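PDB 3C2Q: ornithine cyclodeaminase from Methanococcus maripaludis S2, which converts L-ornithine to L-proline with release of ammonia, using NAD(+) as its cofactor. Local coordinates for residues V21-F26 and D75-G80; V36-E41 and I54-E59; M50-V55 and A63-I68. One frame throughout, in Å; residues are numbered along the deposited sequence.

Contact 1: residues V21-F26 and D75-G80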
loop_
_atom_site.group_PDB
_atom_site.type_symbol
_atom_site.label_atom_id
_atom_site.label_comp_id
_atom_site.label_asym_id
_atom_site.label_seq_id
_atom_site.Cartn_x
_atom_site.Cartn_y
_atom_site.Cartn_z
ATOM N N VAL B 21 -33.260 -5.811 -21.926
ATOM C CA VAL B 21 -33.224 -7.237 -21.648
ATOM C C VAL B 21 -32.753 -7.975 -22.909
ATOM O O VAL B 21 -33.296 -7.784 -23.996
ATOM C CB VAL B 21 -34.594 -7.772 -21.076
ATOM C CG1 VAL B 21 -34.509 -9.267 -20.760
ATOM C CG2 VAL B 21 -35.006 -6.982 -19.836
ATOM N N LEU B 22 -31.740 -8.810 -22.750
ATOM C CA LEU B 22 -31.053 -9.426 -23.849
ATOM C C LEU B 22 -31.407 -10.888 -23.967
ATOM O O LEU B 22 -31.661 -11.523 -22.962
ATOM C CB LEU B 22 -29.547 -9.285 -23.615
ATOM C CG LEU B 22 -29.090 -7.884 -23.225
ATOM C CD1 LEU B 22 -27.615 -7.928 -22.868
ATOM C CD2 LEU B 22 -29.333 -6.936 -24.373
ATOM N N PRO B 23 -31.436 -11.426 -25.206
ATOM C CA PRO B 23 -31.675 -12.852 -25.418
ATOM C C PRO B 23 -30.567 -13.699 -24.819
ATOM O O PRO B 23 -29.407 -13.255 -24.789
ATOM C CB PRO B 23 -31.647 -13.020 -26.944
ATOM C CG PRO B 23 -31.511 -11.687 -27.525
ATOM C CD PRO B 23 -31.272 -10.672 -26.460
ATOM N N ASP B 24 -30.910 -14.917 -24.393
ATOM C CA ASP B 24 -29.921 -15.827 -23.867
ATOM C C ASP B 24 -28.782 -16.056 -24.845
ATOM O O ASP B 24 -28.993 -16.058 -26.067
ATOM C CB ASP B 24 -30.516 -17.183 -23.483
ATOM C CG ASP B 24 -29.456 -18.119 -22.936
ATOM O OD1 ASP B 24 -28.674 -17.690 -22.038
ATOM O OD2 ASP B 24 -29.364 -19.266 -23.424
ATOM N N GLY B 25 -27.578 -16.234 -24.297
ATOM C CA GLY B 25 -26.394 -16.481 -25.100
ATOM C C GLY B 25 -25.804 -15.227 -25.712
ATOM O O GLY B 25 -24.832 -15.312 -26.432
ATOM N N PHE B 26 -26.360 -14.055 -25.414
ATOM C CA PHE B 26 -25.780 -12.805 -25.926
ATOM C C PHE B 26 -24.277 -12.686 -25.652
ATOM O O PHE B 26 -23.793 -13.107 -24.592
ATOM C CB PHE B 26 -26.512 -11.581 -25.381
ATOM C CG PHE B 26 -26.226 -11.274 -23.922
ATOM C CD1 PHE B 26 -25.167 -10.440 -23.569
ATOM C CD2 PHE B 26 -27.041 -11.784 -22.921
ATOM C CE1 PHE B 26 -24.910 -10.146 -22.232
ATOM C CE2 PHE B 26 -26.810 -11.492 -21.580
ATOM C CZ PHE B 26 -25.729 -10.662 -21.237
ATOM N N ASP B 75 -33.960 -4.563 -31.121
ATOM C CA ASP B 75 -32.557 -4.432 -31.574
ATOM C C ASP B 75 -32.025 -5.832 -31.804
ATOM O O ASP B 75 -32.230 -6.679 -30.964
ATOM C CB ASP B 75 -31.667 -3.782 -30.486
ATOM C CG ASP B 75 -31.794 -2.269 -30.413
ATOM O OD1 ASP B 75 -32.421 -1.653 -31.301
ATOM O OD2 ASP B 75 -31.231 -1.675 -29.449
ATOM N N PHE B 76 -31.336 -6.071 -32.921
ATOM C CA PHE B 76 -30.683 -7.365 -33.162
ATOM C C PHE B 76 -29.368 -7.442 -32.398
ATOM O O PHE B 76 -28.435 -6.717 -32.713
ATOM C CB PHE B 76 -30.367 -7.583 -34.649
ATOM C CG PHE B 76 -31.594 -7.698 -35.505
ATOM C CD1 PHE B 76 -32.559 -8.667 -35.220
ATOM C CD2 PHE B 76 -31.801 -6.822 -36.570
ATOM C CE1 PHE B 76 -33.724 -8.783 -36.002
ATOM C CE2 PHE B 76 -32.973 -6.926 -37.361
ATOM C CZ PHE B 76 -33.924 -7.908 -37.061
ATOM N N VAL B 77 -29.313 -8.379 -31.473
ATOM C CA VAL B 77 -28.176 -8.553 -30.558
ATOM C C VAL B 77 -27.390 -9.781 -31.018
ATOM O O VAL B 77 -27.957 -10.844 -31.342
ATOM C CB VAL B 77 -28.671 -8.730 -29.090
ATOM C CG1 VAL B 77 -27.493 -9.070 -28.133
ATOM C CG2 VAL B 77 -29.417 -7.472 -28.627
ATOM N N LEU B 78 -26.079 -9.602 -31.095
ATOM C CA LEU B 78 -25.159 -10.676 -31.384
ATOM C C LEU B 78 -25.233 -11.727 -30.284
ATOM O O LEU B 78 -25.081 -11.394 -29.083
ATOM C CB LEU B 78 -23.735 -10.107 -31.502
ATOM C CG LEU B 78 -22.585 -11.130 -31.606
ATOM C CD1 LEU B 78 -22.559 -11.750 -32.987
ATOM C CD2 LEU B 78 -21.250 -10.450 -31.346
ATOM N N ILE B 79 -25.460 -12.985 -30.699
ATOM C CA ILE B 79 -25.559 -14.133 -29.819
ATOM C C ILE B 79 -24.413 -15.081 -30.088
ATOM O O ILE B 79 -24.048 -15.314 -31.251
ATOM C CB ILE B 79 -26.891 -14.922 -30.028
ATOM C CG1 ILE B 79 -28.107 -14.027 -29.824
ATOM C CG2 ILE B 79 -26.961 -16.139 -29.112
ATOM C CD1 ILE B 79 -28.160 -13.242 -28.529
ATOM N N GLY B 80 -23.848 -15.616 -29.003
ATOM C CA GLY B 80 -22.704 -16.544 -29.070
ATOM C C GLY B 80 -21.416 -15.966 -29.635
ATOM O O GLY B 80 -21.246 -14.740 -29.733
#
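The carbonyl oxygen of G25 takes a nearly straight hydrogen bond from the backbone amide of G80: G80 N to G25 O is 2.8 Å, with 168° at the hydrogen. Beside this bond, I79 CG2 lies 3.5 Å from G25 O, probably helping to shield the bond from water. F26 and I79 form a single backbone bridge, in which F26 CA also makes a weaker CA-H...O contact with L78 O.

A type II turn from P23 to F26, closed by F26 N to P23 O at 3.2 Å, sets up this geometry. G25, at its third position, adopts the positive phi of 80° that glycine tolerates easily. P23, rigid and apolar, lays its ring obliquely across I79, with CG 3.8 Å from I79 CD1. V77 adds its CG1 methyl, 3.9 Å from F26 CB.

With CG set between its backbone N and carbonyl carbon (chi1 73°), F26 leads its ring away from 75-80, to where L22 CD1 sits over the centre of one face and P23 O lies at the edge in plane. The ring also stacks on Y206 of the second subunit. The arrangement is that of a beta turn tied by a single bridge, F26 with I79, to the segment 75-80, at a subunit interface.

Contact 2: residues V36-E41 and I54-E59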
loop_
_atom_site.group_PDB
_atom_site.type_symbol
_atom_site.label_atom_id
_atom_site.label_comp_id
_atom_site.label_asym_id
_atom_site.label_seq_id
_atom_site.Cartn_x
_atom_site.Cartn_y
_atom_site.Cartn_z
ATOM N N VAL B 36 -18.006 -8.199 -37.011
ATOM C CA VAL B 36 -19.047 -9.231 -37.074
ATOM C C VAL B 36 -19.392 -9.601 -38.538
ATOM O O VAL B 36 -19.452 -8.743 -39.403
ATOM C CB VAL B 36 -20.336 -8.808 -36.342
ATOM C CG1 VAL B 36 -20.133 -8.872 -34.815
ATOM C CG2 VAL B 36 -20.796 -7.393 -36.790
ATOM N N LYS B 37 -19.604 -10.882 -38.799
ATOM C CA LYS B 37 -19.909 -11.311 -40.164
ATOM C C LYS B 37 -21.413 -11.321 -40.359
ATOM O O LYS B 37 -22.147 -12.055 -39.685
ATOM C CB LYS B 37 -19.316 -12.683 -40.462
ATOM C CG LYS B 37 -19.275 -13.001 -41.962
ATOM C CD LYS B 37 -18.512 -14.258 -42.242
ATOM C CE LYS B 37 -18.594 -14.637 -43.717
ATOM N NZ LYS B 37 -17.517 -15.622 -44.041
ATOM N N VAL B 38 -21.853 -10.462 -41.269
ATOM C CA VAL B 38 -23.268 -10.266 -41.547
ATOM C C VAL B 38 -23.473 -10.282 -43.074
ATOM O O VAL B 38 -22.822 -9.527 -43.808
ATOM C CB VAL B 38 -23.788 -8.934 -40.929
ATOM C CG1 VAL B 38 -25.268 -8.718 -41.242
ATOM C CG2 VAL B 38 -23.538 -8.907 -39.383
ATOM N N ASN B 39 -24.392 -11.138 -43.524
ATOM C CA ASN B 39 -24.661 -11.333 -44.967
ATOM C C ASN B 39 -23.352 -11.475 -45.715
ATOM O O ASN B 39 -23.071 -10.723 -46.657
ATOM C CB ASN B 39 -25.525 -10.197 -45.519
ATOM C CG ASN B 39 -26.941 -10.200 -44.937
ATOM O OD1 ASN B 39 -27.486 -9.145 -44.594
ATOM N ND2 ASN B 39 -27.540 -11.390 -44.809
ATOM N N ASP B 40 -22.532 -12.403 -45.213
ATOM C CA ASP B 40 -21.198 -12.739 -45.744
ATOM C C ASP B 40 -20.178 -11.601 -45.903
ATOM O O ASP B 40 -19.228 -11.728 -46.667
ATOM C CB ASP B 40 -21.327 -13.546 -47.053
ATOM C CG ASP B 40 -22.394 -14.629 -46.960
ATOM O OD1 ASP B 40 -22.183 -15.623 -46.230
ATOM O OD2 ASP B 40 -23.455 -14.470 -47.598
ATOM N N GLU B 41 -20.383 -10.489 -45.201
ATOM C CA GLU B 41 -19.394 -9.410 -45.161
ATOM C C GLU B 41 -19.018 -9.111 -43.706
ATOM O O GLU B 41 -19.872 -9.188 -42.819
ATOM C CB GLU B 41 -19.955 -8.127 -45.761
ATOM C CG GLU B 41 -20.336 -8.168 -47.225
ATOM C CD GLU B 41 -21.416 -7.134 -47.536
ATOM O OE1 GLU B 41 -21.139 -5.921 -47.363
ATOM O OE2 GLU B 41 -22.543 -7.543 -47.931
ATOM N N ILE B 54 -23.296 -6.186 -28.731
ATOM C CA ILE B 54 -23.166 -5.733 -30.093
ATOM C C ILE B 54 -24.543 -5.735 -30.765
ATOM O O ILE B 54 -25.213 -6.784 -30.833
ATOM C CB ILE B 54 -22.135 -6.582 -30.834
ATOM C CG1 ILE B 54 -20.743 -6.321 -30.201
ATOM C CG2 ILE B 54 -22.158 -6.276 -32.363
ATOM C CD1 ILE B 54 -19.588 -7.059 -30.870
ATOM N N VAL B 55 -24.956 -4.561 -31.223
ATOM C CA VAL B 55 -26.252 -4.409 -31.881
ATOM C C VAL B 55 -25.932 -4.246 -33.373
ATOM O O VAL B 55 -25.092 -3.428 -33.749
ATOM C CB VAL B 55 -27.040 -3.226 -31.284
ATOM C CG1 VAL B 55 -28.283 -2.842 -32.119
ATOM C CG2 VAL B 55 -27.435 -3.553 -29.829
ATOM N N VAL B 56 -26.583 -5.070 -34.188
ATOM C CA VAL B 56 -26.379 -5.082 -35.642
ATOM C C VAL B 56 -27.609 -4.490 -36.366
ATOM O O VAL B 56 -28.769 -4.729 -35.967
ATOM C CB VAL B 56 -26.087 -6.524 -36.128
ATOM C CG1 VAL B 56 -25.796 -6.564 -37.627
ATOM C CG2 VAL B 56 -24.916 -7.119 -35.343
ATOM N N TYR B 57 -27.324 -3.687 -37.384
ATOM C CA TYR B 57 -28.319 -3.096 -38.274
ATOM C C TYR B 57 -28.019 -3.661 -39.671
ATOM O O TYR B 57 -27.317 -3.034 -40.443
ATOM C CB TYR B 57 -28.170 -1.582 -38.266
ATOM C CG TYR B 57 -28.187 -1.003 -36.863
ATOM C CD1 TYR B 57 -29.386 -0.852 -36.169
ATOM C CD2 TYR B 57 -26.997 -0.629 -36.225
ATOM C CE1 TYR B 57 -29.408 -0.330 -34.875
ATOM C CE2 TYR B 57 -27.012 -0.100 -34.924
ATOM C CZ TYR B 57 -28.220 0.039 -34.264
ATOM O OH TYR B 57 -28.256 0.562 -32.987
ATOM N N PRO B 58 -28.480 -4.880 -39.953
ATOM C CA PRO B 58 -28.000 -5.518 -41.179
ATOM C C PRO B 58 -28.265 -4.702 -42.450
ATOM O O PRO B 58 -27.385 -4.637 -43.321
ATOM C CB PRO B 58 -28.721 -6.865 -41.181
ATOM C CG PRO B 58 -29.078 -7.107 -39.729
ATOM C CD PRO B 58 -29.411 -5.744 -39.213
ATOM N N GLU B 59 -29.429 -4.045 -42.522
ATOM C CA GLU B 59 -29.846 -3.237 -43.689
ATOM C C GLU B 59 -28.992 -1.997 -43.889
ATOM O O GLU B 59 -28.904 -1.458 -45.006
ATOM C CB GLU B 59 -31.316 -2.821 -43.557
ATOM C CG GLU B 59 -32.308 -3.703 -44.332
ATOM C CD GLU B 59 -32.912 -4.876 -43.537
ATOM O OE1 GLU B 59 -32.130 -5.621 -42.901
ATOM O OE2 GLU B 59 -34.172 -5.070 -43.578
#
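The N39 carboxamide is the only flat group that touches across the contact, its OD1 4.3 Å from CB of the puckered P58 ring; nothing stacks on it from the other segment. V38 CG1 also arrives at that CB carbon, obliquely and at 3.9 Å, while the F76 ring packs on the CD side of the proline. Y57 makes no contact with 36-41; its CB is directed away, its ring takes a cation-pi contact from R62, and its hydroxyl hydrogen-bonds to E64.

Earlier along strand 54-57 the contact is purely aliphatic. V38 and V56 reach toward each other tip to tip, with V38 CG2 3.7 Å from V56 CG1. V56 extends this methyl by placing CG1 anti to its backbone N (chi1 -177°), whereas V38 uses the branch anti to its carbonyl carbon and leaves CG1 for P58. V36 and I54 instead slide past each other in opposite directions, V36 CG1 lying 4.1 Å from I54 CG2. Beta-branched residues suit both strands, since they favour extended backbone and present a methyl on either flank of CB.

Strands 36-38 and 54-57 pack face to face: their axes come within 9.7 Å and cross at -27°, and no hydrogen bond joins them. Strands 62-66 and 41-46 lie between them in the sheet order, so the sheet must curl until two of its non-neighbouring strands enclose a common core, to which A63, I43 and V45 contribute.

Past V38 the chain reverses in a type I' turn, whose left-handed backbone at N39 suits asparagine. Among the valines and I54 methyl meets methyl, and at P58 a methyl meets a ring methylene; the contact probably owes its stability mainly to the hydrophobic effect, no polar bond joining the two strands.

Contact 3: residues M50-V55 and A63-I68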
loop_
_atom_site.group_PDB
_atom_site.type_symbol
_atom_site.label_atom_id
_atom_site.label_comp_id
_atom_site.label_asym_id
_atom_site.label_seq_id
_atom_site.Cartn_x
_atom_site.Cartn_y
_atom_site.Cartn_z
HETATM N N MSE B 50 -15.862 -2.556 -23.284
HETATM C CA MSE B 50 -16.079 -3.861 -22.651
HETATM C C MSE B 50 -17.442 -3.972 -21.982
HETATM O O MSE B 50 -18.080 -2.948 -21.683
HETATM C CB MSE B 50 -14.986 -4.093 -21.581
HETATM C CG MSE B 50 -15.176 -3.224 -20.352
HETATM SE SE MSE B 50 -13.806 -3.693 -18.980
HETATM C CE MSE B 50 -12.246 -2.907 -19.867
ATOM N N ASP B 51 -17.862 -5.201 -21.669
ATOM C CA ASP B 51 -19.037 -5.412 -20.813
ATOM C C ASP B 51 -20.293 -4.760 -21.407
ATOM O O ASP B 51 -21.161 -4.234 -20.690
ATOM C CB ASP B 51 -18.767 -4.880 -19.375
ATOM C CG ASP B 51 -17.666 -5.641 -18.664
ATOM O OD1 ASP B 51 -17.302 -6.778 -19.077
ATOM O OD2 ASP B 51 -17.162 -5.108 -17.643
ATOM N N ALA B 52 -20.366 -4.778 -22.734
ATOM C CA ALA B 52 -21.507 -4.245 -23.451
ATOM C C ALA B 52 -21.957 -5.265 -24.526
ATOM O O ALA B 52 -21.467 -6.394 -24.586
ATOM C CB ALA B 52 -21.162 -2.888 -24.079
ATOM N N VAL B 53 -22.919 -4.876 -25.350
ATOM C CA VAL B 53 -23.400 -5.837 -26.351
ATOM C C VAL B 53 -23.208 -5.293 -27.762
ATOM O O VAL B 53 -23.006 -4.089 -27.977
ATOM C CB VAL B 53 -24.886 -6.292 -26.128
ATOM C CG1 VAL B 53 -25.058 -6.922 -24.768
ATOM C CG2 VAL B 53 -25.815 -5.145 -26.291
ATOM N N ILE B 54 -23.296 -6.186 -28.731
ATOM C CA ILE B 54 -23.166 -5.733 -30.093
ATOM C C ILE B 54 -24.543 -5.735 -30.765
ATOM O O ILE B 54 -25.213 -6.784 -30.833
ATOM C CB ILE B 54 -22.135 -6.582 -30.834
ATOM C CG1 ILE B 54 -20.743 -6.321 -30.201
ATOM C CG2 ILE B 54 -22.158 -6.276 -32.363
ATOM C CD1 ILE B 54 -19.588 -7.059 -30.870
ATOM N N VAL B 55 -24.956 -4.561 -31.223
ATOM C CA VAL B 55 -26.252 -4.409 -31.881
ATOM C C VAL B 55 -25.932 -4.246 -33.373
ATOM O O VAL B 55 -25.092 -3.428 -33.749
ATOM C CB VAL B 55 -27.040 -3.226 -31.284
ATOM C CG1 VAL B 55 -28.283 -2.842 -32.119
ATOM C CG2 VAL B 55 -27.435 -3.553 -29.829
ATOM N N ALA B 63 -22.835 -1.921 -37.294
ATOM C CA ALA B 63 -23.070 -2.485 -35.974
ATOM C C ALA B 63 -22.396 -1.548 -34.974
ATOM O O ALA B 63 -21.457 -0.835 -35.321
ATOM C CB ALA B 63 -22.523 -3.916 -35.865
ATOM N N GLU B 64 -22.928 -1.514 -33.758
ATOM C CA GLU B 64 -22.349 -0.679 -32.717
ATOM C C GLU B 64 -22.371 -1.400 -31.356
ATOM O O GLU B 64 -23.151 -2.341 -31.129
ATOM C CB GLU B 64 -23.019 0.698 -32.669
ATOM C CG GLU B 64 -24.405 0.689 -32.113
ATOM C CD GLU B 64 -24.939 2.093 -32.003
ATOM O OE1 GLU B 64 -24.542 2.844 -31.074
ATOM O OE2 GLU B 64 -25.740 2.463 -32.878
ATOM N N THR B 65 -21.485 -0.945 -30.480
ATOM C CA THR B 65 -21.359 -1.479 -29.130
ATOM C C THR B 65 -22.261 -0.621 -28.254
ATOM O O THR B 65 -21.986 0.585 -28.068
ATOM C CB THR B 65 -19.882 -1.359 -28.609
ATOM O OG1 THR B 65 -18.975 -1.966 -29.528
ATOM C CG2 THR B 65 -19.723 -2.038 -27.226
ATOM N N LYS B 66 -23.319 -1.238 -27.721
ATOM C CA LYS B 66 -24.292 -0.567 -26.865
ATOM C C LYS B 66 -24.247 -1.134 -25.454
ATOM O O LYS B 66 -24.204 -2.343 -25.261
ATOM C CB LYS B 66 -25.735 -0.780 -27.373
ATOM C CG LYS B 66 -26.141 -0.010 -28.618
ATOM C CD LYS B 66 -27.673 0.019 -28.627
ATOM C CE LYS B 66 -28.277 0.735 -29.837
ATOM N NZ LYS B 66 -29.803 0.739 -29.692
ATOM N N VAL B 67 -24.303 -0.253 -24.470
ATOM C CA VAL B 67 -24.464 -0.698 -23.097
ATOM C C VAL B 67 -25.888 -1.234 -22.974
ATOM O O VAL B 67 -26.780 -0.779 -23.701
ATOM C CB VAL B 67 -24.185 0.423 -22.074
ATOM C CG1 VAL B 67 -22.706 0.846 -22.188
ATOM C CG2 VAL B 67 -25.064 1.653 -22.319
ATOM N N ILE B 68 -26.072 -2.179 -22.058
ATOM C CA ILE B 68 -27.328 -2.872 -21.889
ATOM C C ILE B 68 -28.505 -1.915 -21.637
ATOM O O ILE B 68 -29.581 -2.142 -22.154
ATOM C CB ILE B 68 -27.223 -4.021 -20.832
ATOM C CG1 ILE B 68 -28.526 -4.825 -20.764
ATOM C CG2 ILE B 68 -26.868 -3.448 -19.427
ATOM C CD1 ILE B 68 -28.475 -6.075 -19.849
HETATM O O HOH W 1 -23.695 -3.101 -20.712
#
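A63 opens the pairing by setting its small CB 4.2 Å from I54 CG2, while A63 CA makes a CA-H...O contact with V55 O. E64 follows as the hydrogen-bonded partner of V55: V55 N to E64 O and E64 N to V55 O are both 2.9 Å. T65 faces I54 in a non-hydrogen-bonded pair. Its CG2 methyl, anti to the backbone N, reaches A52 CB at 3.6 Å, while its hydroxyl is hydrogen-bonded to A46 O.

K66 pairs with V53 through another ring of two bonds, V53 N to K66 O being 2.8 Å and almost straight at 173°. Its extended chain crosses V55, with CD 3.8 Å from V55 CG2; lysine suits the place because its methylenes pack on V55 while its ammonium reaches D75 in a salt bridge. V67 directs its CB away from 50-55, though its CA touches A52 CB. At I68 a water replaces direct bonding, accepting from I68 N at 2.9 Å and donating to D51 O at 2.8 Å.

The chemistry is that of an antiparallel hairpin: the amides and carbonyls of V53, V55, E64 and K66 pair across, while I54 and T65 turn to L78, A46 and R268, and the bridging water probably lets D51 O and I68 N be buried at less cost.

All three contacts lie on or against the seven-stranded mixed sheet, away from the parallel sheet of the Rossmann region; contact 3 nonetheless packs D51 on D250 of the second subunit, a probable NAD(+)-binding residue. Contact 3 supplies the hairpin's backbone pairing and contact 2 the apolar interior of the curled sheet; both are buried and share I54 and V55. Contact 1, partly buried, fastens a loop to neighbouring strand 76-79, which bonds to 53-57 through L78 N to I54 O. L22 bridges contacts 1 and 3 by touching V53 and I68, and A63 joins contacts 2 and 3. Contact 1 also meets the second subunit, whereas no other chain of the assembly touches contact 2.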